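Local coordinates for acetyl xylan esterase (Metagenome, PDB 6XYC), which removes acetyl and feruloyl groups from complex natural xylans, as a bifunctional gut-microbiota esterase with the alpha/beta hydrolase fold, at residues Tyr17-Leu22 and Gly153-Thr158; Ala96-Val101 and Ile115-Phe120; Ala130-Gly135 and Asn213-Asp218; Val136-Leu139 and Leu144-Asp147; Asp173-Ser178 and Asp204-Ile209. All coordinates share one frame; numbering follows the deposited sequence. Where two conformers were deposited one is given.

Contact 1: Tyr17-Leu22 and Gly153-Thr158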
# COMPACT_ATOMS: atom_id res chain seq x y z
N TYR A 17 9.80 -4.84 -12.62
CA TYR A 17 8.48 -4.52 -13.15
C TYR A 17 8.47 -3.24 -13.97
O TYR A 17 7.42 -2.90 -14.54
CB TYR A 17 7.45 -4.44 -12.01
CG TYR A 17 7.69 -3.36 -10.97
CD1 TYR A 17 7.43 -2.02 -11.25
CD2 TYR A 17 8.15 -3.69 -9.70
CE1 TYR A 17 7.64 -1.04 -10.30
CE2 TYR A 17 8.36 -2.71 -8.74
CZ TYR A 17 8.10 -1.40 -9.05
OH TYR A 17 8.30 -0.42 -8.10
N ALA A 18 9.58 -2.52 -14.06
CA ALA A 18 9.65 -1.26 -14.79
C ALA A 18 10.51 -1.34 -16.04
O ALA A 18 10.84 -0.30 -16.63
CB ALA A 18 10.18 -0.15 -13.88
N SER A 19 10.89 -2.54 -16.46
CA SER A 19 11.73 -2.72 -17.64
C SER A 19 13.00 -1.87 -17.54
O SER A 19 13.46 -1.29 -18.53
CB SER A 19 10.95 -2.37 -18.92
OG SER A 19 9.83 -3.21 -19.10
N ASP A 20 13.55 -1.78 -16.33
CA ASP A 20 14.82 -1.10 -16.15
C ASP A 20 15.76 -1.97 -15.33
O ASP A 20 15.51 -3.17 -15.14
CB ASP A 20 14.62 0.28 -15.51
CG ASP A 20 14.03 0.21 -14.12
OD1 ASP A 20 13.36 1.20 -13.74
OD2 ASP A 20 14.23 -0.77 -13.39
N SER A 21 16.84 -1.39 -14.82
CA SER A 21 17.86 -2.12 -14.08
C SER A 21 17.94 -1.70 -12.62
O SER A 21 18.96 -1.93 -11.97
CB SER A 21 19.23 -1.93 -14.74
OG SER A 21 19.71 -0.61 -14.51
N LEU A 22 16.88 -1.09 -12.09
CA LEU A 22 16.88 -0.60 -10.72
C LEU A 22 16.27 -1.62 -9.78
O LEU A 22 15.18 -2.15 -10.04
CB LEU A 22 16.13 0.73 -10.64
CG LEU A 22 16.73 1.83 -11.52
CD1 LEU A 22 15.86 3.08 -11.47
CD2 LEU A 22 18.16 2.15 -11.12
N GLY A 153 7.73 1.96 -17.24
CA GLY A 153 7.65 0.61 -17.72
C GLY A 153 6.94 0.49 -19.06
O GLY A 153 6.64 1.47 -19.75
N ASN A 154 6.66 -0.77 -19.42
CA ASN A 154 6.19 -1.11 -20.76
C ASN A 154 4.79 -1.73 -20.76
O ASN A 154 4.45 -2.49 -21.67
CB ASN A 154 7.17 -2.07 -21.43
CG ASN A 154 8.51 -1.44 -21.71
OD1 ASN A 154 8.69 -0.23 -21.59
ND2 ASN A 154 9.48 -2.27 -22.09
N TYR A 155 3.96 -1.39 -19.78
CA TYR A 155 2.61 -1.93 -19.69
C TYR A 155 1.60 -0.82 -19.45
O TYR A 155 0.59 -1.00 -18.78
CB TYR A 155 2.55 -3.00 -18.60
CG TYR A 155 3.59 -4.08 -18.82
CD1 TYR A 155 3.34 -5.15 -19.67
CD2 TYR A 155 4.83 -4.01 -18.19
CE1 TYR A 155 4.28 -6.14 -19.87
CE2 TYR A 155 5.78 -4.99 -18.40
CZ TYR A 155 5.50 -6.05 -19.24
OH TYR A 155 6.45 -7.04 -19.44
N LEU A 156 1.86 0.34 -20.06
CA LEU A 156 1.04 1.52 -19.79
C LEU A 156 -0.40 1.32 -20.21
O LEU A 156 -1.30 1.96 -19.65
CB LEU A 156 1.64 2.73 -20.49
CG LEU A 156 3.10 3.05 -20.14
CD1 LEU A 156 3.56 4.33 -20.83
CD2 LEU A 156 3.27 3.17 -18.63
N SER A 157 -0.65 0.46 -21.20
CA SER A 157 -2.02 0.23 -21.66
C SER A 157 -2.83 -0.59 -20.67
O SER A 157 -4.06 -0.64 -20.79
CB SER A 157 -2.00 -0.46 -23.03
OG SER A 157 -1.74 -1.84 -22.89
N THR A 158 -2.18 -1.24 -19.71
CA THR A 158 -2.87 -2.06 -18.74
C THR A 158 -3.41 -1.21 -17.60
O THR A 158 -2.80 -0.23 -17.18
CB THR A 158 -1.92 -3.12 -18.18
OG1 THR A 158 -1.37 -3.91 -19.25
CG2 THR A 158 -2.64 -4.04 -17.21
O HOH W 1 7.72 -2.60 -17.37

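Contact 2: Ala96-Val101 and Ile115-Phe120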
# COMPACT_ATOMS: atom_id res chain seq x y z
N ALA A 96 3.03 1.13 -11.49
CA ALA A 96 3.74 0.33 -12.48
C ALA A 96 3.79 -1.13 -12.07
O ALA A 96 3.66 -2.02 -12.91
CB ALA A 96 5.16 0.88 -12.67
N ALA A 97 3.98 -1.39 -10.78
CA ALA A 97 3.97 -2.77 -10.32
C ALA A 97 2.61 -3.42 -10.55
O ALA A 97 2.53 -4.57 -10.97
CB ALA A 97 4.33 -2.84 -8.83
N ILE A 98 1.53 -2.68 -10.26
CA ILE A 98 0.18 -3.21 -10.48
C ILE A 98 -0.02 -3.54 -11.96
O ILE A 98 -0.55 -4.61 -12.30
CB ILE A 98 -0.87 -2.19 -10.00
CG1 ILE A 98 -0.83 -2.04 -8.48
CG2 ILE A 98 -2.25 -2.62 -10.46
CD1 ILE A 98 -1.49 -0.79 -7.98
N ARG A 99 0.37 -2.63 -12.84
CA ARG A 99 0.22 -2.87 -14.28
C ARG A 99 1.02 -4.09 -14.71
O ARG A 99 0.56 -4.88 -15.56
CB ARG A 99 0.67 -1.64 -15.06
CG ARG A 99 -0.21 -0.41 -14.87
CD ARG A 99 0.07 0.64 -15.94
NE ARG A 99 1.45 1.13 -15.91
CZ ARG A 99 1.85 2.19 -15.21
NH1 ARG A 99 0.99 2.87 -14.47
NH2 ARG A 99 3.12 2.57 -15.24
N TYR A 100 2.22 -4.27 -14.16
CA TYR A 100 3.03 -5.42 -14.51
C TYR A 100 2.35 -6.72 -14.11
O TYR A 100 2.33 -7.69 -14.88
CB TYR A 100 4.41 -5.32 -13.85
CG TYR A 100 5.28 -6.51 -14.14
CD1 TYR A 100 5.23 -7.65 -13.35
CD2 TYR A 100 6.13 -6.50 -15.23
CE1 TYR A 100 6.02 -8.74 -13.63
CE2 TYR A 100 6.92 -7.59 -15.52
CZ TYR A 100 6.86 -8.71 -14.72
OH TYR A 100 7.66 -9.79 -15.00
N VAL A 101 1.80 -6.76 -12.90
CA VAL A 101 1.17 -7.98 -12.40
C VAL A 101 -0.09 -8.29 -13.21
O VAL A 101 -0.30 -9.43 -13.64
CB VAL A 101 0.85 -7.84 -10.90
CG1 VAL A 101 0.03 -9.01 -10.43
CG2 VAL A 101 2.14 -7.73 -10.09
N ILE A 115 -7.18 -8.24 -7.64
CA ILE A 115 -5.86 -7.81 -7.19
C ILE A 115 -6.10 -6.89 -6.00
O ILE A 115 -6.47 -5.72 -6.19
CB ILE A 115 -5.05 -7.11 -8.28
CG1 ILE A 115 -4.90 -8.03 -9.49
CG2 ILE A 115 -3.69 -6.70 -7.76
CD1 ILE A 115 -4.10 -7.42 -10.64
N GLY A 116 -5.90 -7.39 -4.79
CA GLY A 116 -5.91 -6.56 -3.61
C GLY A 116 -4.54 -5.98 -3.32
O GLY A 116 -3.54 -6.36 -3.93
N ILE A 117 -4.51 -5.05 -2.38
CA ILE A 117 -3.26 -4.38 -2.03
C ILE A 117 -3.27 -4.07 -0.54
O ILE A 117 -4.31 -3.72 0.03
CB ILE A 117 -3.05 -3.11 -2.88
CG1 ILE A 117 -1.60 -2.63 -2.78
CG2 ILE A 117 -4.01 -2.01 -2.48
CD1 ILE A 117 -1.19 -1.64 -3.85
N THR A 118 -2.11 -4.23 0.10
CA THR A 118 -1.98 -4.00 1.53
C THR A 118 -0.54 -3.61 1.83
O THR A 118 0.38 -3.94 1.08
CB THR A 118 -2.38 -5.25 2.34
OG1 THR A 118 -2.30 -4.98 3.74
CG2 THR A 118 -1.47 -6.43 1.99
N GLY A 119 -0.37 -2.88 2.93
CA GLY A 119 0.96 -2.47 3.36
C GLY A 119 0.86 -1.95 4.78
O GLY A 119 -0.24 -1.69 5.28
N PHE A 120 2.01 -1.82 5.43
CA PHE A 120 2.04 -1.28 6.79
C PHE A 120 2.83 0.03 6.84
O PHE A 120 3.83 0.18 6.14
CB PHE A 120 2.58 -2.32 7.82
CG PHE A 120 3.85 -3.03 7.41
CD1 PHE A 120 3.82 -4.14 6.58
CD2 PHE A 120 5.06 -2.61 7.91
CE1 PHE A 120 4.98 -4.79 6.23
CE2 PHE A 120 6.22 -3.26 7.57
CZ PHE A 120 6.18 -4.35 6.73

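Contact 3: Ala130-Gly135 and Asn213-Asp218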
# COMPACT_ATOMS: atom_id res chain seq x y z
N ALA A 130 -3.28 4.10 -3.68
CA ALA A 130 -3.74 3.38 -4.86
C ALA A 130 -5.25 3.20 -4.84
O ALA A 130 -5.92 3.37 -5.87
CB ALA A 130 -3.04 2.02 -4.96
N GLY A 131 -5.80 2.88 -3.67
CA GLY A 131 -7.22 2.62 -3.52
C GLY A 131 -8.11 3.83 -3.64
O GLY A 131 -9.33 3.67 -3.79
N VAL A 132 -7.55 5.04 -3.57
CA VAL A 132 -8.33 6.26 -3.80
C VAL A 132 -8.03 6.88 -5.15
O VAL A 132 -8.55 7.96 -5.44
CB VAL A 132 -8.12 7.30 -2.68
CG1 VAL A 132 -8.56 6.72 -1.33
CG2 VAL A 132 -6.68 7.77 -2.65
N THR A 133 -7.21 6.24 -5.99
CA THR A 133 -6.89 6.80 -7.30
C THR A 133 -7.07 5.77 -8.42
O THR A 133 -6.42 5.87 -9.46
CB THR A 133 -5.47 7.37 -7.32
OG1 THR A 133 -4.53 6.35 -6.96
CG2 THR A 133 -5.34 8.53 -6.34
N ASN A 134 -7.95 4.79 -8.22
CA ASN A 134 -8.36 3.95 -9.34
C ASN A 134 -8.86 4.82 -10.48
O ASN A 134 -9.80 5.61 -10.30
CB ASN A 134 -9.47 2.98 -8.90
CG ASN A 134 -8.93 1.74 -8.18
OD1 ASN A 134 -7.72 1.53 -8.09
ND2 ASN A 134 -9.84 0.91 -7.68
N GLY A 135 -8.24 4.70 -11.65
CA GLY A 135 -8.67 5.45 -12.82
C GLY A 135 -8.27 6.90 -12.83
O GLY A 135 -8.75 7.65 -13.70
N ASN A 213 -7.67 12.82 1.38
CA ASN A 213 -8.32 13.92 0.69
C ASN A 213 -9.10 13.51 -0.55
O ASN A 213 -9.86 14.33 -1.08
CB ASN A 213 -7.28 14.97 0.26
CG ASN A 213 -6.70 15.73 1.43
OD1 ASN A 213 -5.48 15.79 1.58
ND2 ASN A 213 -7.56 16.31 2.25
N PHE A 214 -8.95 12.28 -1.03
CA PHE A 214 -9.49 11.89 -2.33
C PHE A 214 -10.45 10.71 -2.24
O PHE A 214 -10.79 10.12 -3.27
CB PHE A 214 -8.30 11.60 -3.25
CG PHE A 214 -7.26 12.69 -3.22
CD1 PHE A 214 -7.49 13.89 -3.86
CD2 PHE A 214 -6.07 12.52 -2.52
CE1 PHE A 214 -6.55 14.90 -3.83
CE2 PHE A 214 -5.12 13.52 -2.48
CZ PHE A 214 -5.36 14.71 -3.14
N VAL A 215 -10.95 10.41 -1.05
CA VAL A 215 -11.89 9.31 -0.86
C VAL A 215 -13.20 9.66 -1.55
O VAL A 215 -13.73 10.77 -1.41
CB VAL A 215 -12.09 9.04 0.63
CG1 VAL A 215 -13.01 7.86 0.84
CG2 VAL A 215 -10.75 8.81 1.30
N ASP A 216 -13.75 8.70 -2.29
CA ASP A 216 -15.00 8.87 -3.02
C ASP A 216 -15.88 7.66 -2.79
O ASP A 216 -15.38 6.56 -2.51
CB ASP A 216 -14.75 9.06 -4.52
CG ASP A 216 -16.03 9.26 -5.31
OD1 ASP A 216 -16.80 8.29 -5.45
OD2 ASP A 216 -16.28 10.39 -5.78
N LYS A 217 -17.19 7.86 -2.91
CA LYS A 217 -18.15 6.77 -2.70
C LYS A 217 -17.81 5.54 -3.52
O LYS A 217 -18.12 4.41 -3.10
CB LYS A 217 -19.56 7.29 -3.03
CG LYS A 217 -20.50 6.29 -3.66
CD LYS A 217 -21.73 6.99 -4.23
CE LYS A 217 -21.45 7.61 -5.60
NZ LYS A 217 -21.60 6.62 -6.70
N ASP A 218 -17.16 5.71 -4.66
CA ASP A 218 -16.91 4.62 -5.58
C ASP A 218 -15.59 3.89 -5.32
O ASP A 218 -15.23 3.01 -6.10
CB ASP A 218 -16.91 5.12 -7.03
CG ASP A 218 -18.29 5.53 -7.51
OD1 ASP A 218 -19.29 5.04 -6.95
OD2 ASP A 218 -18.38 6.35 -8.44

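Contact 4: Val136-Leu139 and Leu144-Asp147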
# COMPACT_ATOMS: atom_id res chain seq x y z
N VAL A 136 -7.39 7.33 -11.93
CA VAL A 136 -7.00 8.72 -11.78
C VAL A 136 -5.59 8.89 -12.33
O VAL A 136 -4.66 8.19 -11.89
CB VAL A 136 -7.08 9.18 -10.32
CG1 VAL A 136 -6.41 10.54 -10.14
CG2 VAL A 136 -8.54 9.22 -9.86
N LYS A 137 -5.42 9.81 -13.28
CA LYS A 137 -4.11 10.05 -13.88
C LYS A 137 -3.31 11.09 -13.12
O LYS A 137 -2.12 10.90 -12.86
CB LYS A 137 -4.28 10.48 -15.35
CG LYS A 137 -3.30 9.81 -16.32
CD LYS A 137 -1.87 10.26 -16.08
CE LYS A 137 -0.89 9.42 -16.90
NZ LYS A 137 0.51 9.95 -16.84
N THR A 138 -3.94 12.20 -12.76
CA THR A 138 -3.25 13.29 -12.09
C THR A 138 -4.14 13.85 -10.98
O THR A 138 -5.36 13.67 -10.98
CB THR A 138 -2.88 14.42 -13.07
OG1 THR A 138 -4.07 15.07 -13.53
CG2 THR A 138 -2.12 13.86 -14.26
N LEU A 139 -3.50 14.53 -10.04
CA LEU A 139 -4.18 15.25 -8.97
C LEU A 139 -3.59 16.64 -8.88
O LEU A 139 -2.39 16.83 -9.09
CB LEU A 139 -4.04 14.51 -7.64
CG LEU A 139 -4.86 13.22 -7.53
CD1 LEU A 139 -4.49 12.48 -6.26
CD2 LEU A 139 -6.36 13.50 -7.58
N LEU A 144 -0.13 23.27 -8.02
CA LEU A 144 0.69 22.07 -8.04
C LEU A 144 -0.11 20.90 -8.61
O LEU A 144 -1.22 20.62 -8.15
CB LEU A 144 1.17 21.73 -6.63
CG LEU A 144 2.07 20.52 -6.37
CD1 LEU A 144 3.30 20.58 -7.26
CD2 LEU A 144 2.46 20.46 -4.90
N THR A 145 0.47 20.22 -9.59
CA THR A 145 -0.13 19.03 -10.18
C THR A 145 0.88 17.90 -10.15
O THR A 145 2.02 18.07 -10.62
CB THR A 145 -0.58 19.28 -11.63
OG1 THR A 145 -1.58 20.32 -11.65
CG2 THR A 145 -1.16 18.00 -12.23
N VAL A 146 0.48 16.75 -9.62
CA VAL A 146 1.33 15.57 -9.57
C VAL A 146 0.73 14.47 -10.45
O VAL A 146 -0.49 14.27 -10.48
CB VAL A 146 1.53 15.05 -8.13
CG1 VAL A 146 2.31 16.06 -7.31
CG2 VAL A 146 0.20 14.72 -7.49
N ASP A 147 1.61 13.77 -11.16
CA ASP A 147 1.23 12.67 -12.04
C ASP A 147 1.21 11.38 -11.22
O ASP A 147 2.27 10.87 -10.85
CB ASP A 147 2.20 12.58 -13.21
CG ASP A 147 1.87 11.48 -14.19
OD1 ASP A 147 0.86 10.77 -13.98
OD2 ASP A 147 2.62 11.32 -15.17

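Contact 5: Asp173-Ser178 and Asp204-Ile209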
# COMPACT_ATOMS: atom_id res chain seq x y z
N ASP A 173 -2.96 11.27 6.59
CA ASP A 173 -3.54 12.59 6.83
C ASP A 173 -2.42 13.48 7.39
O ASP A 173 -2.36 13.80 8.57
CB ASP A 173 -4.74 12.49 7.79
CG ASP A 173 -5.43 13.81 8.02
OD1 ASP A 173 -5.27 14.74 7.20
OD2 ASP A 173 -6.15 13.93 9.04
N MET A 174 -1.49 13.87 6.52
CA MET A 174 -0.30 14.55 6.98
C MET A 174 -0.57 15.99 7.40
O MET A 174 0.30 16.61 8.04
CB MET A 174 0.78 14.52 5.90
CG MET A 174 1.80 13.41 6.10
SD MET A 174 1.09 11.75 6.18
CE MET A 174 0.71 11.45 4.46
N ALA A 175 -1.75 16.53 7.11
CA ALA A 175 -2.15 17.82 7.68
C ALA A 175 -2.32 17.73 9.19
O ALA A 175 -2.28 18.76 9.87
CB ALA A 175 -3.44 18.31 7.03
N HIS A 176 -2.50 16.53 9.72
CA HIS A 176 -2.83 16.34 11.13
C HIS A 176 -1.95 15.28 11.76
O HIS A 176 -2.42 14.41 12.50
CB HIS A 176 -4.30 15.96 11.30
CG HIS A 176 -5.24 16.91 10.63
ND1 HIS A 176 -6.20 16.50 9.73
CD2 HIS A 176 -5.37 18.26 10.73
CE1 HIS A 176 -6.88 17.55 9.30
NE2 HIS A 176 -6.40 18.63 9.89
N MET A 177 -0.65 15.34 11.49
CA MET A 177 0.30 14.35 12.01
C MET A 177 0.89 14.77 13.35
O MET A 177 1.02 13.94 14.25
CB MET A 177 1.42 14.12 10.99
CG MET A 177 2.31 12.93 11.33
SD MET A 177 1.38 11.39 11.40
CE MET A 177 1.13 11.07 9.66
N SER A 178 1.25 16.04 13.49
CA SER A 178 1.89 16.54 14.70
C SER A 178 0.82 16.81 15.75
O SER A 178 -0.10 17.60 15.52
CB SER A 178 2.70 17.80 14.41
OG SER A 178 3.16 18.41 15.59
N ASP A 204 -0.31 22.55 -0.36
CA ASP A 204 -0.60 21.82 -1.60
C ASP A 204 0.12 20.48 -1.63
O ASP A 204 -0.47 19.46 -1.99
CB ASP A 204 -0.22 22.68 -2.80
CG ASP A 204 -1.09 23.91 -2.93
OD1 ASP A 204 -2.31 23.81 -2.69
OD2 ASP A 204 -0.55 24.98 -3.27
N TRP A 205 1.40 20.46 -1.25
CA TRP A 205 2.13 19.20 -1.17
C TRP A 205 1.49 18.27 -0.14
O TRP A 205 1.29 17.08 -0.40
CB TRP A 205 3.59 19.46 -0.82
CG TRP A 205 4.43 19.83 -2.01
CD1 TRP A 205 4.89 21.07 -2.34
CD2 TRP A 205 4.90 18.94 -3.04
NE1 TRP A 205 5.62 21.01 -3.50
CE2 TRP A 205 5.63 19.72 -3.95
CE3 TRP A 205 4.76 17.57 -3.28
CZ2 TRP A 205 6.24 19.17 -5.08
CZ3 TRP A 205 5.36 17.03 -4.40
CH2 TRP A 205 6.09 17.83 -5.29
N VAL A 206 1.15 18.81 1.03
CA VAL A 206 0.58 17.97 2.08
C VAL A 206 -0.74 17.36 1.62
O VAL A 206 -1.04 16.20 1.91
CB VAL A 206 0.40 18.78 3.38
CG1 VAL A 206 -0.42 17.98 4.40
CG2 VAL A 206 1.74 19.15 3.97
N LYS A 207 -1.55 18.13 0.89
CA LYS A 207 -2.81 17.59 0.39
C LYS A 207 -2.56 16.45 -0.59
O LYS A 207 -3.26 15.44 -0.56
CB LYS A 207 -3.65 18.68 -0.28
CG LYS A 207 -5.03 18.19 -0.69
CD LYS A 207 -5.84 19.23 -1.45
CE LYS A 207 -7.28 18.76 -1.62
NZ LYS A 207 -8.06 19.57 -2.59
N LEU A 208 -1.56 16.60 -1.46
CA LEU A 208 -1.34 15.66 -2.55
C LEU A 208 -0.57 14.41 -2.12
O LEU A 208 -0.47 13.48 -2.92
CB LEU A 208 -0.60 16.34 -3.70
CG LEU A 208 -1.37 17.45 -4.41
CD1 LEU A 208 -0.56 18.07 -5.52
CD2 LEU A 208 -2.71 16.90 -4.95
N ILE A 209 -0.01 14.37 -0.91
CA ILE A 209 0.54 13.13 -0.38
C ILE A 209 -0.41 12.45 0.60
O ILE A 209 -0.07 11.40 1.15
CB ILE A 209 1.91 13.36 0.31
CG1 ILE A 209 1.77 14.29 1.52
CG2 ILE A 209 2.93 13.90 -0.69
CD1 ILE A 209 3.00 14.33 2.40

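Contact 1: Tyr17-Leu22 and Gly153-Thr158
S19 reaches from the loop 17-22 to N154 and Y155 of the loop 153-158. Starting at its CB, the side chain first lies 3.8 Å from N154 CG, a glancing carbon contact. OG, anti to the carbonyl carbon (chi1 -62°), lies against the N154 amide, 3.4 Å from its CG. The hydroxyl also meets water 1 at 2.8 Å and approaches the Y155 ring obliquely. The same water gives a hydrogen to Y17 O at 2.9 Å and takes one from N154 N, also at 2.9 Å, so one solvent molecule ties a carbonyl, a hydroxyl and an amide N-H from two loops distant in sequence.

Beside the water the backbones come close: G153 CA turns a C-H toward A18 O at 3.5 Å. G153 has a positive phi of 83°, and a CB there would probably come tight against A18 CA and Y17 O. Within the loop 17-22, D20 OD2 accepts from L22 N in an Asx turn, while Y17 OH bonds to N78 O. Y155 in turn packs its ring against Y100 of helix 89-103. The two loops are thus joined at the surface by a water-mediated polar bridge, a CA-H...O contact and light packing, with no direct charge pairing.

Contact 2: Ala96-Val101 and Ile115-Phe120
I98 and V101 of helix 89-103 pack on I115 and I117 of strand 114-120, a buried, wholly apolar contact between a helix and the central sheet. The spacing suits both elements. I98 and V101 lie three residues apart, close to one turn of helix, and I115 and I117 alternate along the strand so that both point at the helix.

Two methyl-to-methyl meetings carry the contact. The I117 methyl comes up to the flank of the I98 methyl, CD1 to CD1 4.2 Å. I98's CB is not aimed at the strand; chi1 of -68° swings CG1 toward it, and CD1 adds little further reach. V101 points at the strand from its CB, and its CG1 comes to 4.4 Å from I115 CD1, whose outer torsion is extended (chi2 -180°). At these separations the groups touch without being squeezed. The closest CA pair, I98 and I115, is 8.3 Å apart, leaving a layer of branched side chains between helix and sheet, to which I43 of the next strand also belongs.

R99 turns away from the strand; its NH1 forms a salt bridge with E149 and its NH2 bonds to L152 O. Along the strand, G116 pairs through its backbone with A41 and I43, and I117 with A164 and V166, placing strand 114-120 between strands 39-45 and 164-168, both parallel to it. Strand 73-77, helix 89-103 and strand 114-120 form a beta-alpha-beta crossover passing strand 39-45, and G119 then leads to S121 in what is probably the nucleophile elbow of the alpha/beta hydrolase fold.

Contact 3: Ala130-Gly135 and Asn213-Asp218
V132, near the C-terminal end of helix 122-131, presses its two methyl groups onto F214 and V215 of the loop 213-218. The apolar contacts come first. V132 CG1 meets V215 CG2 at 4.0 Å, the two side chains running askew to each other. Its other branch, CG2, rests 4.2 Å from F214 CB. With chi1 at -60° one methyl stands beside the backbone N and the other between N and carbonyl carbon, and this splay lets one valine serve two neighbours. V132 CB also lies against the F214 carbonyl, 3.9 Å from its O. The F214 ring itself leads away from V132, toward L139 and L208, and N213 CB sits 3.7 Å above one of its faces, over the centre. Beyond V215 lie V244 and Y245 of helix 236-248, and Y245 also touches V132.

The polar bonds lie within each segment or run outside both. T133 N bonds to A130 O at 3.1 Å, while T133 OG1 bonds outside the two segments, to F129 O and K95 NZ. In the loop, D218 N gives its hydrogen to the anti lone pair of D216 OD1 at 2.7 Å, an Asx turn.

The one salt bridge is also internal: K217 NZ reaches D218 OD1 at 2.8 Å on its syn side, 29° out of the carboxylate plane. Chemically, then, polar bonds shape each segment without linking the two, which are matched to each other only by the fit of carbon surfaces around V132.

Contact 4: Val136-Leu139 and Leu144-Asp147
L139 and V146 face each other as the hydrogen-bonded pair of a short antiparallel beta hairpin, strands 138-141 and 144-147. L139 N bonds to V146 O at 3.1 Å (166° at the hydrogen), and V146 N returns to L139 O at 2.9 Å. On the same face, L139 CB and V146 CG2 meet at 4.2 Å, with L208 of helix 203-208 packing on both residues.

The next pair, T138 with D147, is non-hydrogen-bonded and puts its side chains on the other face. Here D147 receives a salt bridge: K137 NZ comes to OD1 at 3.0 Å, on the syn side and 23° out of the carboxylate plane, with a weak second bond to OD2. The lysine bends at chi2 (-68°) to come round to the carboxylate, whose CG is anti to its own backbone N. OD1 is further held by G150 N, which helps fix the carboxylate's turn. Replacing D147 with an alanine would probably leave the K137 ammonium without this counter-charge and G150 N without its acceptor.

Farther out, T145 OG1 pairs with T140 OG1 across the hairpin. Back at the backbone, L139 O also receives a C-H from T145 CA, 3.3 Å away.

Contact 5: Asp173-Ser178 and Asp204-Ile209
D173 OD2, one residue before the M174 that packs on V206, is gripped from two directions. H176 ND1 gives it a hydrogen at 2.7 Å (164° at the hydrogen), and N240 ND2 supplies a second. The acceptor lies in the plane of the H176 imidazole, at its edge, while A175 CB sits over the centre of one ring face. With H176 N also bonded to D173 O, this curls 173-176 into a compact turn that offers M174 and A175 to helix 203-208.

V206 packs on the outer side of that turn. Its CG1, anti to the backbone N (chi1 170°), pushes against the peptide between M174 and A175, coming to 3.3 Å from A175 N. That is close packing for a methyl group. M174 CB and A175 CB flank the same methyl, each 4.0 Å from V206 CG1.

M174 then folds over I209. Its CG meets I209 CD1 at 4.0 Å, the two side chains crossing at about a right angle, and bends at chi2 and chi3 bring CE round to 3.4 Å from I209 O. That carbonyl is already bonded to H125 NE2. S210 OG, just past the helix, bonds to both M174 N and V206 O and so stitches loop to helix.

The contact borders the ligand pocket: M177 touches the bound 4-(2-aminoethyl)benzenesulfonyl fluoride, and the side chain of M174 stays about 6 Å from it. E190 of helix 189-193 touches M174, M177 and I209, while L208 of helix 203-208 meets L144 and V146 of strand 144-147.

Contacts 3, 4 and 5 form one connected patch around L208: its CD2 touches L139 CB of contact 4 at 3.8 Å and F214 CZ of contact 3 at 3.9 Å. F214 also packs on L139, so helix 203-208, the hairpin and the 213-218 loop pack their side chains together. Contact 2 joins this group through I117 CD1, 4.3 Å from A130 CB. At the far end, contact 1 leans on contact 2, where Y155 CE2 lies 3.5 Å from Y100 CD2. Contact 5 borders the ligand pocket, its M177 being one of the residues that line it, while contact 2 leads into it through G119, ahead of S121. Contact 1 is remote, its nearest atoms about 17 Å from contact 5.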